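Local coordinates for protein glutathione S-transferase 1 (Ascaris suum, PDB 4Q5F) that conjugates reduced glutathione to a wide range of hydrophobic electrophiles and can also act as a glutathione peroxidase, at residues 34-39 with 201-206. Sequence-based numbering, arbitrary orientation.
Sequences FHQAGV and RELPNI
Asn-205, in the first turn of helix 204-212, donates a hydrogen bond through its side-chain amide to the backbone carbonyl of Gln-36, in the last turn of helix 27-37, so the end of one helix is joined to the start of another. In this sigma-class glutathione transferase the bond links the thioredoxin-like N-terminal domain to the all-helical C-terminal domain. Asn-205 ND2 lies 2.8 Å from Gln-36 O. The bond is bent, with an N-H...O angle of 144°, and the donor stands 35° from the carbonyl plane. With CG anti to its own carbonyl carbon (chi1 -69°), Asn-205 carries its amide, and so ND2, to Gln-36 O. Asn-205 CB sits 3.2 Å from His-35 O, the carbonyl one residue before Gln-36.

Helix 27-37 closes in a Schellman motif, with Gly-38 as the C-prime residue at positive phi; Val-39 N bonds Phe-34 O at 3.0 Å, and Gly-38 N reaches His-35 O in a weak bond. The carbonyl of Gln-36 thus belongs to the terminal turn and is used by the other domain. Leu-203 occupies the N-cap position of helix 204-212, and its CD1 comes 4.2 Å from Gln-36 OE1.

Beside the polar link, Gln-36 bends at chi2 and brings its amide oxygen back over Ile-206. Leu-170 of helix 167-182 touches both residues, extending the interface, while the imidazole of His-35 stacks on Trp-209 and its ND1 is hydrogen-bonded to Arg-31 O. The Gln-36 side chain meets aliphatic carbon here: OE1 lies 3.5 Å from Ile-206 CG1, and CB is 3.9 Å from Ile-206 CD1.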
loop_
_atom_site.group_PDB
_atom_site.type_symbol
_atom_site.label_atom_id
_atom_site.label_comp_id
_atom_site.label_asym_id
_atom_site.label_seq_id
_atom_site.Cartn_x
_atom_site.Cartn_y
_atom_site.Cartn_z
ATOM N N PHE B 34 3.145 -6.159 -18.059
ATOM C CA PHE B 34 3.678 -7.174 -18.962
ATOM C C PHE B 34 3.726 -6.650 -20.393
ATOM O O PHE B 34 4.760 -6.721 -21.058
ATOM C CB PHE B 34 2.822 -8.442 -18.943
ATOM C CG PHE B 34 3.041 -9.311 -17.741
ATOM C CD1 PHE B 34 4.288 -9.853 -17.477
ATOM C CD2 PHE B 34 1.990 -9.614 -16.893
ATOM C CE1 PHE B 34 4.488 -10.662 -16.376
ATOM C CE2 PHE B 34 2.181 -10.425 -15.791
ATOM C CZ PHE B 34 3.432 -10.950 -15.532
ATOM N N HIS B 35 2.599 -6.125 -20.860
ATOM C CA HIS B 35 2.471 -5.714 -22.252
ATOM C C HIS B 35 3.400 -4.560 -22.602
ATOM O O HIS B 35 3.925 -4.501 -23.711
ATOM C CB HIS B 35 1.019 -5.364 -22.574
ATOM C CG HIS B 35 0.164 -6.563 -22.837
ATOM N ND1 HIS B 35 -0.691 -7.094 -21.894
ATOM C CD2 HIS B 35 0.049 -7.348 -23.932
ATOM C CE1 HIS B 35 -1.302 -8.147 -22.401
ATOM N NE2 HIS B 35 -0.873 -8.325 -23.637
ATOM N N GLN B 36 3.611 -3.648 -21.658
ATOM C CA GLN B 36 4.545 -2.552 -21.878
ATOM C C GLN B 36 5.938 -3.112 -22.123
ATOM O O GLN B 36 6.621 -2.729 -23.073
ATOM C CB GLN B 36 4.577 -1.610 -20.672
ATOM C CG GLN B 36 5.653 -0.528 -20.746
ATOM C CD GLN B 36 5.542 0.329 -21.990
ATOM O OE1 GLN B 36 4.502 0.362 -22.647
ATOM N NE2 GLN B 36 6.616 1.031 -22.321
ATOM N N ALA B 37 6.346 -4.030 -21.255
ATOM C CA ALA B 37 7.675 -4.620 -21.314
ATOM C C ALA B 37 7.799 -5.637 -22.448
ATOM O O ALA B 37 8.902 -6.054 -22.798
ATOM C CB ALA B 37 7.997 -5.272 -19.986
ATOM N N GLY B 38 6.667 -6.035 -23.019
ATOM C CA GLY B 38 6.659 -7.016 -24.088
ATOM C C GLY B 38 7.048 -8.394 -23.586
ATOM O O GLY B 38 7.613 -9.199 -24.326
ATOM N N VAL B 39 6.750 -8.660 -22.316
ATOM C CA VAL B 39 7.053 -9.947 -21.698
ATOM C C VAL B 39 5.812 -10.833 -21.721
ATOM O O VAL B 39 4.739 -10.427 -21.277
ATOM C CB VAL B 39 7.546 -9.766 -20.244
ATOM C CG1 VAL B 39 7.779 -11.124 -19.562
ATOM C CG2 VAL B 39 8.805 -8.893 -20.224
ATOM N N ARG B 201 -1.355 6.105 -22.432
ATOM C CA ARG B 201 -2.201 5.154 -23.141
ATOM C C ARG B 201 -2.004 5.221 -24.653
ATOM O O ARG B 201 -2.545 4.397 -25.393
ATOM C CB ARG B 201 -3.665 5.376 -22.759
ATOM C CG ARG B 201 -3.973 4.907 -21.344
ATOM C CD ARG B 201 -5.192 5.587 -20.753
ATOM N NE ARG B 201 -6.432 5.193 -21.413
ATOM C CZ ARG B 201 -7.079 4.056 -21.177
ATOM N NH1 ARG B 201 -6.600 3.178 -20.303
ATOM N NH2 ARG B 201 -8.205 3.789 -21.824
ATOM N N GLU B 202 -1.223 6.198 -25.106
ATOM C CA GLU B 202 -0.834 6.284 -26.510
ATOM C C GLU B 202 0.517 5.613 -26.749
ATOM O O GLU B 202 0.979 5.529 -27.887
ATOM C CB GLU B 202 -0.800 7.740 -26.978
ATOM C CG GLU B 202 -2.170 8.287 -27.354
ATOM C CD GLU B 202 -2.133 9.749 -27.751
ATOM O OE1 GLU B 202 -1.038 10.351 -27.714
ATOM O OE2 GLU B 202 -3.199 10.297 -28.103
ATOM N N LEU B 203 1.150 5.141 -25.677
ATOM C CA LEU B 203 2.355 4.326 -25.812
ATOM C C LEU B 203 2.011 3.099 -26.658
ATOM O O LEU B 203 0.991 2.456 -26.411
ATOM C CB LEU B 203 2.880 3.895 -24.442
ATOM C CG LEU B 203 3.544 4.978 -23.587
ATOM C CD1 LEU B 203 3.763 4.478 -22.167
ATOM C CD2 LEU B 203 4.867 5.416 -24.202
ATOM N N PRO B 204 2.856 2.772 -27.657
ATOM C CA PRO B 204 2.537 1.726 -28.642
ATOM C C PRO B 204 2.044 0.400 -28.058
ATOM O O PRO B 204 1.026 -0.118 -28.516
ATOM C CB PRO B 204 3.868 1.517 -29.368
ATOM C CG PRO B 204 4.546 2.825 -29.270
ATOM C CD PRO B 204 4.173 3.382 -27.928
ATOM N N ASN B 205 2.751 -0.142 -27.071
ATOM C CA ASN B 205 2.379 -1.433 -26.497
ATOM C C ASN B 205 1.093 -1.349 -25.681
ATOM O O ASN B 205 0.285 -2.279 -25.681
ATOM C CB ASN B 205 3.509 -1.985 -25.629
ATOM C CG ASN B 205 4.721 -2.402 -26.440
ATOM O OD1 ASN B 205 4.611 -2.707 -27.628
ATOM N ND2 ASN B 205 5.885 -2.426 -25.800
ATOM N N ILE B 206 0.910 -0.235 -24.982
ATOM C CA ILE B 206 -0.308 -0.006 -24.217
ATOM C C ILE B 206 -1.467 0.233 -25.171
ATOM O O ILE B 206 -2.555 -0.314 -24.994
ATOM C CB ILE B 206 -0.163 1.214 -23.284
ATOM C CG1 ILE B 206 1.034 1.031 -22.348
ATOM C CG2 ILE B 206 -1.445 1.443 -22.484
ATOM C CD1 ILE B 206 0.988 -0.237 -21.511
#